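Long-range contact in nitronate monooxygenase family protein (Pseudomonas aeruginosa, PDB 4QIT), which uses flavin mononucleotide and molecular oxygen to oxidise alkyl nitronates, with the toxin propionate 3-nitronate as its best substrate: residues A[242-254]-A[339-351]. The protein carries 1 engineered substitution. Numbering follows the deposited sequence.
With FMN (flavin mononucleotide), chain C.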
ATOM      1  N   VAL A 242     -11.177 -10.360   9.861  1.00  8.86           N
ATOM      2  CA  VAL A 242     -10.991  -9.056   9.231  1.00  9.48           C
ATOM      3  C   VAL A 242     -11.587  -7.950  10.090  1.00 10.47           C
ATOM      4  O   VAL A 242     -12.497  -8.186  10.906  1.00 10.23           O
ATOM      5  CB  VAL A 242     -11.617  -8.998   7.810  1.00  8.22           C
ATOM      6  CG1 VAL A 242     -10.995 -10.068   6.924  1.00  9.45           C
ATOM      7  CG2 VAL A 242     -13.149  -9.142   7.860  1.00  9.65           C
ATOM      8  N   GLN A 243     -11.055  -6.745   9.920  1.00  9.36           N
ATOM      9  CA  GLN A 243     -11.598  -5.559  10.558  1.00  9.35           C
ATOM     10  C   GLN A 243     -11.855  -4.549   9.452  1.00  8.02           C
ATOM     11  O   GLN A 243     -10.959  -4.269   8.636  1.00  9.69           O
ATOM     12  CB  GLN A 243     -10.616  -4.995  11.589  1.00 10.18           C
ATOM     13  CG  GLN A 243     -11.083  -3.691  12.211  1.00 10.38           C
ATOM     14  CD  GLN A 243     -10.386  -3.413  13.525  1.00 13.65           C
ATOM     15  OE1 GLN A 243     -10.369  -4.260  14.420  1.00 13.60           O
ATOM     16  NE2 GLN A 243      -9.792  -2.232  13.644  1.00 13.58           N
ATOM     17  N   MET A 244     -13.085  -4.028   9.420  1.00  8.33           N
ATOM     18  CA  MET A 244     -13.579  -3.218   8.311  1.00  7.24           C
ATOM     19  C   MET A 244     -14.199  -1.935   8.834  1.00  8.11           C
ATOM     20  O   MET A 244     -15.137  -1.982   9.628  1.00  9.82           O
ATOM     21  CB  MET A 244     -14.624  -4.019   7.514  1.00  7.89           C
ATOM     22  CG  MET A 244     -14.040  -5.245   6.819  1.00  9.60           C
ATOM     23  SD  MET A 244     -15.278  -6.378   6.162  1.00 10.29           S
ATOM     24  CE  MET A 244     -15.978  -5.364   4.871  1.00 10.86           C
ATOM     25  N   GLY A 245     -13.663  -0.794   8.403  1.00  7.93           N
ATOM     26  CA  GLY A 245     -14.174   0.496   8.826  1.00  9.24           C
ATOM     27  C   GLY A 245     -14.995   1.173   7.739  1.00  8.98           C
ATOM     28  O   GLY A 245     -16.200   1.395   7.892  1.00  9.15           O
ATOM     29  N   THR A 246     -14.332   1.497   6.632  1.00  7.73           N
ATOM     30  CA  THR A 246     -14.969   2.247   5.548  1.00  8.12           C
ATOM     31  C   THR A 246     -16.283   1.607   5.095  1.00  9.20           C
ATOM     32  O   THR A 246     -17.265   2.306   4.834  1.00  9.88           O
ATOM     33  CB  THR A 246     -14.004   2.380   4.360  1.00  7.73           C
ATOM     34  OG1 THR A 246     -12.820   3.048   4.809  1.00  9.84           O
ATOM     35  CG2 THR A 246     -14.624   3.192   3.231  1.00  9.92           C
ATOM     36  N   ALA A 247     -16.318   0.277   5.058  1.00  8.05           N
ATOM     37  CA  ALA A 247     -17.533  -0.439   4.635  1.00  8.39           C
ATOM     38  C   ALA A 247     -18.763  -0.126   5.494  1.00 10.48           C
ATOM     39  O   ALA A 247     -19.899  -0.234   5.003  1.00 10.95           O
ATOM     40  CB  ALA A 247     -17.288  -1.927   4.604  1.00  8.95           C
ATOM     41  N   PHE A 248     -18.549   0.266   6.752  1.00 10.22           N
ATOM     42  CA  PHE A 248     -19.663   0.514   7.674  1.00  9.01           C
ATOM     43  C   PHE A 248     -20.015   1.988   7.837  1.00  9.98           C
ATOM     44  O   PHE A 248     -20.987   2.319   8.516  1.00 10.71           O
ATOM     45  CB  PHE A 248     -19.417  -0.134   9.048  1.00  9.38           C
ATOM     46  CG  PHE A 248     -19.505  -1.637   9.028  1.00  9.39           C
ATOM     47  CD1 PHE A 248     -20.730  -2.273   9.174  1.00  9.73           C
ATOM     48  CD2 PHE A 248     -18.374  -2.406   8.818  1.00 10.84           C
ATOM     49  CE1 PHE A 248     -20.831  -3.655   9.146  1.00 11.42           C
ATOM     50  CE2 PHE A 248     -18.457  -3.791   8.788  1.00 11.72           C
ATOM     51  CZ  PHE A 248     -19.693  -4.415   8.943  1.00 11.73           C
ATOM     52  N   VAL A 249     -19.247   2.874   7.209  1.00 10.16           N
ATOM     53  CA  VAL A 249     -19.469   4.311   7.372  1.00 10.70           C
ATOM     54  C   VAL A 249     -20.855   4.766   6.904  1.00  9.87           C
ATOM     55  O   VAL A 249     -21.519   5.568   7.570  1.00 10.81           O
ATOM     56  CB  VAL A 249     -18.361   5.137   6.683  1.00  9.60           C
ATOM     57  CG1 VAL A 249     -18.710   6.613   6.689  1.00 12.68           C
ATOM     58  CG2 VAL A 249     -17.025   4.905   7.400  1.00 12.94           C
ATOM     59  N   LEU A 250     -21.289   4.239   5.764  1.00 10.00           N
ATOM     60  CA  LEU A 250     -22.589   4.599   5.195  1.00 10.50           C
ATOM     61  C   LEU A 250     -23.793   3.931   5.863  1.00 10.47           C
ATOM     62  O   LEU A 250     -24.939   4.229   5.509  1.00 11.74           O
ATOM     63  CB  LEU A 250     -22.610   4.315   3.692  1.00  9.84           C
ATOM     64  CG  LEU A 250     -21.619   5.114   2.853  1.00 11.87           C
ATOM     65  CD1 LEU A 250     -21.740   4.677   1.410  1.00 11.74           C
ATOM     66  CD2 LEU A 250     -21.871   6.611   2.972  1.00 14.92           C
ATOM     67  N   CYS A 251     -23.546   3.033   6.811  1.00 11.26           N
ATOM     68  CA  CYS A 251     -24.654   2.407   7.540  1.00 10.35           C
ATOM     69  C   CYS A 251     -25.440   3.500   8.244  1.00 12.69           C
ATOM     70  O   CYS A 251     -24.861   4.456   8.755  1.00 10.54           O
ATOM     71  CB  CYS A 251     -24.149   1.401   8.573  1.00 10.83           C
ATOM     72  SG  CYS A 251     -23.344  -0.039   7.864  1.00 11.92           S
ATOM     73  N   PRO A 252     -26.771   3.375   8.260  1.00 11.78           N
ATOM     74  CA  PRO A 252     -27.626   4.383   8.894  1.00 11.41           C
ATOM     75  C   PRO A 252     -27.364   4.491  10.396  1.00 13.23           C
ATOM     76  O   PRO A 252     -27.638   5.543  10.990  1.00 14.65           O
ATOM     77  CB  PRO A 252     -29.047   3.861   8.619  1.00 14.41           C
ATOM     78  CG  PRO A 252     -28.872   2.400   8.362  1.00 15.46           C
ATOM     79  CD  PRO A 252     -27.560   2.303   7.633  1.00 13.80           C
ATOM     80  N   GLU A 253     -26.826   3.429  10.991  1.00 12.59           N
ATOM     81  CA  GLU A 253     -26.518   3.411  12.420  1.00 11.84           C
ATOM     82  C   GLU A 253     -25.266   4.211  12.780  1.00 12.51           C
ATOM     83  O   GLU A 253     -25.057   4.522  13.943  1.00 13.85           O
ATOM     84  CB  GLU A 253     -26.348   1.971  12.911  1.00 12.87           C
ATOM     85  CG  GLU A 253     -27.595   1.090  12.783  1.00 14.59           C
ATOM     86  CD  GLU A 253     -27.774   0.476  11.404  1.00 16.12           C
ATOM     87  OE1 GLU A 253     -26.900   0.659  10.523  1.00 14.75           O
ATOM     88  OE2 GLU A 253     -28.802  -0.215  11.191  1.00 16.66           O
ATOM     89  N   SER A 254     -24.424   4.534  11.799  1.00 11.16           N
ATOM     90  CA  SER A 254     -23.210   5.290  12.107  1.00 11.08           C
ATOM     91  C   SER A 254     -23.543   6.758  12.362  1.00 10.53           C
ATOM     92  O   SER A 254     -24.648   7.213  12.042  1.00 14.12           O
ATOM     93  CB  SER A 254     -22.193   5.184  10.967  1.00 11.21           C
ATOM     94  OG  SER A 254     -22.381   6.226  10.026  1.00 11.73           O
ATOM     95  N   ALA A 339     -17.782   1.189  -1.502  1.00  9.82           N
ATOM     96  CA  ALA A 339     -18.704   1.386  -0.389  1.00  9.88           C
ATOM     97  C   ALA A 339     -20.152   1.154  -0.798  1.00 12.07           C
ATOM     98  O   ALA A 339     -20.558   1.469  -1.927  1.00 13.66           O
ATOM     99  CB  ALA A 339     -18.530   2.781   0.211  1.00 12.24           C
ATOM    100  N   ARG A 340     -20.911   0.570   0.123  1.00 11.55           N
ATOM    101  CA  ARG A 340     -22.337   0.319  -0.040  1.00 12.64           C
ATOM    102  C   ARG A 340     -23.065   0.966   1.127  1.00 13.68           C
ATOM    103  O   ARG A 340     -22.483   1.163   2.200  1.00 14.24           O
ATOM    104  CB  ARG A 340     -22.623  -1.180  -0.047  1.00 13.67           C
ATOM    105  CG  ARG A 340     -22.116  -1.894  -1.282  1.00 14.26           C
ATOM    106  CD  ARG A 340     -22.329  -3.398  -1.201  1.00 13.98           C
ATOM    107  NE  ARG A 340     -21.228  -4.100  -0.538  1.00 13.75           N
ATOM    108  CZ  ARG A 340     -21.100  -5.421  -0.524  1.00 18.06           C
ATOM    109  NH1 ARG A 340     -22.002  -6.190  -1.125  1.00 16.02           N
ATOM    110  NH2 ARG A 340     -20.067  -5.974   0.087  1.00 13.51           N
ATOM    111  N   GLU A 341     -24.341   1.282   0.913  1.00 12.36           N
ATOM    112  CA  GLU A 341     -25.189   1.910   1.928  1.00 13.07           C
ATOM    113  C   GLU A 341     -26.286   0.939   2.336  1.00 12.58           C
ATOM    114  O   GLU A 341     -27.289   0.797   1.626  1.00 15.52           O
ATOM    115  CB  GLU A 341     -25.819   3.196   1.384  1.00 14.21           C
ATOM    116  CG  GLU A 341     -26.724   3.917   2.389  1.00 15.62           C
ATOM    117  CD  GLU A 341     -27.230   5.248   1.870  1.00 24.53           C
ATOM    118  OE1 GLU A 341     -27.326   5.413   0.635  1.00 26.10           O
ATOM    119  OE2 GLU A 341     -27.528   6.138   2.693  1.00 33.28           O
ATOM    120  N   LEU A 342     -26.095   0.266   3.470  1.00 11.11           N
ATOM    121  CA  LEU A 342     -27.046  -0.736   3.947  1.00 11.48           C
ATOM    122  C   LEU A 342     -27.170  -0.651   5.459  1.00 12.60           C
ATOM    123  O   LEU A 342     -26.233  -0.234   6.126  1.00 12.15           O
ATOM    124  CB  LEU A 342     -26.550  -2.136   3.588  1.00 12.99           C
ATOM    125  CG  LEU A 342     -26.353  -2.510   2.121  1.00 14.23           C
ATOM    126  CD1 LEU A 342     -25.605  -3.832   2.024  1.00 15.74           C
ATOM    127  CD2 LEU A 342     -27.696  -2.632   1.426  1.00 18.44           C
ATOM    128  N   PRO A 343     -28.329  -1.045   6.016  1.00 12.22           N
ATOM    129  CA  PRO A 343     -28.400  -1.265   7.465  1.00 10.87           C
ATOM    130  C   PRO A 343     -27.281  -2.217   7.868  1.00 12.22           C
ATOM    131  O   PRO A 343     -26.987  -3.166   7.132  1.00 12.64           O
ATOM    132  CB  PRO A 343     -29.765  -1.941   7.651  1.00 12.91           C
ATOM    133  CG  PRO A 343     -30.578  -1.436   6.501  1.00 12.40           C
ATOM    134  CD  PRO A 343     -29.615  -1.326   5.344  1.00 11.99           C
ATOM    135  N   ALA A 344     -26.646  -1.951   9.004  1.00 11.68           N
ATOM    136  CA  ALA A 344     -25.447  -2.693   9.375  1.00 10.16           C
ATOM    137  C   ALA A 344     -25.644  -4.198   9.491  1.00 12.99           C
ATOM    138  O   ALA A 344     -24.768  -4.968   9.088  1.00 11.92           O
ATOM    139  CB  ALA A 344     -24.844  -2.119  10.650  1.00 13.02           C
ATOM    140  N   ALA A 345     -26.793  -4.621  10.017  1.00 12.61           N
ATOM    141  CA  ALA A 345     -27.093  -6.042  10.108  1.00 12.50           C
ATOM    142  C   ALA A 345     -27.183  -6.665   8.712  1.00 13.97           C
ATOM    143  O   ALA A 345     -26.644  -7.754   8.483  1.00 13.81           O
ATOM    144  CB  ALA A 345     -28.383  -6.266  10.883  1.00 13.90           C
ATOM    145  N   GLU A 346     -27.844  -5.974   7.782  1.00 13.18           N
ATOM    146  CA  GLU A 346     -27.883  -6.435   6.390  1.00 13.56           C
ATOM    147  C   GLU A 346     -26.486  -6.477   5.773  1.00 13.95           C
ATOM    148  O   GLU A 346     -26.150  -7.413   5.048  1.00 13.54           O
ATOM    149  CB  GLU A 346     -28.819  -5.582   5.520  1.00 16.30           C
ATOM    150  CG  GLU A 346     -28.900  -6.083   4.062  1.00 16.97           C
ATOM    151  CD  GLU A 346     -29.841  -5.276   3.167  1.00 21.97           C
ATOM    152  OE1 GLU A 346     -30.613  -4.424   3.674  1.00 20.02           O
ATOM    153  OE2 GLU A 346     -29.812  -5.500   1.934  1.00 21.52           O
ATOM    154  N   LEU A 347     -25.669  -5.468   6.050  1.00 11.44           N
ATOM    155  CA  LEU A 347     -24.316  -5.495   5.510  1.00 12.74           C
ATOM    156  C   LEU A 347     -23.532  -6.691   6.060  1.00 11.21           C
ATOM    157  O   LEU A 347     -22.879  -7.400   5.296  1.00  9.99           O
ATOM    158  CB  LEU A 347     -23.583  -4.171   5.755  1.00 12.09           C
ATOM    159  CG  LEU A 347     -22.122  -4.171   5.301  1.00 11.40           C
ATOM    160  CD1 LEU A 347     -21.996  -4.415   3.798  1.00 14.09           C
ATOM    161  CD2 LEU A 347     -21.431  -2.868   5.686  1.00 13.14           C
ATOM    162  N   LEU A 348     -23.602  -6.924   7.368  1.00 10.59           N
ATOM    163  CA  LEU A 348     -22.942  -8.083   7.958  1.00  9.92           C
ATOM    164  C   LEU A 348     -23.408  -9.386   7.282  1.00 12.54           C
ATOM    165  O   LEU A 348     -22.587 -10.195   6.835  1.00 13.01           O
ATOM    166  CB  LEU A 348     -23.153  -8.105   9.478  1.00 11.57           C
ATOM    167  CG  LEU A 348     -22.185  -8.918  10.341  1.00 11.61           C
ATOM    168  CD1 LEU A 348     -22.424 -10.423  10.212  1.00 15.56           C
ATOM    169  CD2 LEU A 348     -20.721  -8.572  10.008  1.00 13.11           C
ATOM    170  N   ARG A 349     -24.724  -9.559   7.180  1.00 13.91           N
ATOM    171  CA  ARG A 349     -25.337 -10.704   6.510  1.00 14.71           C
ATOM    172  C   ARG A 349     -24.796 -10.878   5.089  1.00 13.81           C
ATOM    173  O   ARG A 349     -24.438 -11.989   4.673  1.00 13.51           O
ATOM    174  CB  ARG A 349     -26.852 -10.467   6.462  1.00 17.88           C
ATOM    175  CG  ARG A 349     -27.742 -11.695   6.498  1.00 35.24           C
ATOM    176  CD  ARG A 349     -29.205 -11.269   6.667  1.00 30.00           C
ATOM    177  NE  ARG A 349     -29.382 -10.479   7.876  1.00 26.09           N
ATOM    178  CZ  ARG A 349     -29.972  -9.285   7.949  1.00 21.57           C
ATOM    179  NH1 ARG A 349     -30.479  -8.691   6.877  1.00 23.78           N
ATOM    180  NH2 ARG A 349     -30.054  -8.682   9.125  1.00 18.27           N
ATOM    181  N   THR A 350     -24.732  -9.772   4.357  1.00 12.97           N
ATOM    182  CA  THR A 350     -24.281  -9.774   2.973  1.00 12.82           C
ATOM    183  C   THR A 350     -22.814 -10.188   2.861  1.00 13.09           C
ATOM    184  O   THR A 350     -22.443 -10.976   1.986  1.00 12.84           O
ATOM    185  CB  THR A 350     -24.503  -8.394   2.326  1.00 13.53           C
ATOM    186  OG1 THR A 350     -25.909  -8.082   2.336  1.00 14.88           O
ATOM    187  CG2 THR A 350     -24.006  -8.391   0.896  1.00 14.79           C
ATOM    188  N   LEU A 351     -21.980  -9.652   3.747  1.00 11.14           N
ATOM    189  CA  LEU A 351     -20.577 -10.046   3.806  1.00 11.60           C
ATOM    190  C   LEU A 351     -20.398 -11.532   4.076  1.00 12.71           C
ATOM    191  O   LEU A 351     -19.524 -12.171   3.485  1.00 13.03           O
ATOM    192  CB  LEU A 351     -19.843  -9.227   4.865  1.00 11.12           C
ATOM    193  CG  LEU A 351     -19.720  -7.731   4.551  1.00  9.17           C
ATOM    194  CD1 LEU A 351     -19.197  -7.015   5.777  1.00 11.29           C
ATOM    195  CD2 LEU A 351     -18.803  -7.486   3.357  1.00 11.67           C
TER
HETATM  196  N1  FMN C 401      -8.900   2.848  14.433  1.00 26.23           N
HETATM  197  C2  FMN C 401      -8.775   3.008  15.806  1.00 22.75           C
HETATM  198  O2  FMN C 401      -8.003   2.284  16.422  1.00 31.43           O
HETATM  199  N3  FMN C 401      -9.520   3.940  16.494  1.00 21.59           N
HETATM  200  C4  FMN C 401     -10.384   4.749  15.787  1.00 21.28           C
HETATM  201  O4  FMN C 401     -11.060   5.604  16.354  1.00 20.96           O
HETATM  202  C4A FMN C 401     -10.503   4.601  14.417  1.00 27.42           C
HETATM  203  N5  FMN C 401     -11.369   5.424  13.747  1.00 27.68           N
HETATM  204  C5A FMN C 401     -11.538   5.301  12.389  1.00 23.83           C
HETATM  205  C6  FMN C 401     -12.437   6.148  11.757  1.00 22.71           C
HETATM  206  C7  FMN C 401     -12.652   6.055  10.398  1.00 21.93           C
HETATM  207  C7M FMN C 401     -13.658   6.991   9.791  1.00 23.97           C
HETATM  208  C8  FMN C 401     -11.938   5.118   9.649  1.00 21.00           C
HETATM  209  C8M FMN C 401     -12.147   5.020   8.165  1.00 22.62           C
HETATM  210  C9  FMN C 401     -11.028   4.271  10.290  1.00 23.22           C
HETATM  211  C9A FMN C 401     -10.822   4.352  11.672  1.00 24.50           C
HETATM  212  N10 FMN C 401      -9.928   3.516  12.344  1.00 25.57           N
HETATM  213  C10 FMN C 401      -9.767   3.651  13.721  1.00 24.26           C
HETATM  214  C1' FMN C 401      -9.116   2.500  11.581  1.00 23.08           C
HETATM  215  C2' FMN C 401      -9.759   1.125  11.541  1.00 23.73           C
HETATM  216  O2' FMN C 401      -9.595   0.498  12.787  1.00 23.23           O
HETATM  217  C3' FMN C 401      -9.104   0.244  10.487  1.00 20.65           C
HETATM  218  O3' FMN C 401      -7.695   0.301  10.549  1.00 19.08           O
HETATM  219  C4' FMN C 401      -9.528   0.759   9.129  1.00 18.01           C
HETATM  220  O4' FMN C 401     -10.866   1.215   9.194  1.00 20.42           O
HETATM  221  C5' FMN C 401      -9.450  -0.383   8.131  1.00 17.85           C
HETATM  222  O5' FMN C 401      -9.460   0.239   6.883  1.00 10.56           O
HETATM  223  P   FMN C 401     -10.758   0.244   5.964  1.00  7.93           P
HETATM  224  O1P FMN C 401     -11.654  -0.903   6.353  1.00 10.49           O
HETATM  225  O2P FMN C 401     -10.279   0.175   4.546  1.00  8.78           O
HETATM  226  O3P FMN C 401     -11.437   1.540   6.261  1.00 10.36           O
HETATM  227  O   HOH W   1     -19.724  -0.688   2.251  1.00 12.57           O
HETATM  228  O   HOH W   2     -25.409   6.623   4.303  1.00 22.58           O
HETATM  229  O   HOH W   3     -28.154   4.809   5.400  1.00 29.97           O
HETATM  230  O   HOH W   4     -28.981  -3.072  10.965  1.00 14.73           O
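A339 sets its methyl 3.9 Å from CD1 of L250, where the chain leaving the last strand of the TIM barrel meets the segment leading into the C-terminal helix. That strand ends at the cofactor: the backbone N atoms of G245 and T246 each donate to a phosphate oxygen of FMN. R340 takes part through its backbone, its N donating to a water that lies 2.8 Å from A247 O, while its guanidinium forms a salt bridge with E354. E341, at the surface, lays CG against L250 O, and its carboxylate pairs with K265 in a salt bridge. L342 O receives the CA-H of C251 and touches CD of P252. P343, at the N-cap, costs the helix no bond by lacking an N-H. The N-H of A344, the first helical residue, donates to E253 OE1 (3.0 Å), arriving from above the carboxylate plane; E253 reaches it by bending at chi2 (83°), and its negative charge probably favours the helix start. The small A344 methyl lets C251 SG come close. One turn on, branched L347 places its methyl CD2 over a face of the F248 ring, 3.8 Å from its centroid, a CH-pi contact. Finally, apolar L351 meets unbranched M244 tip to tip, its CD1 3.7 Å from M244 CE.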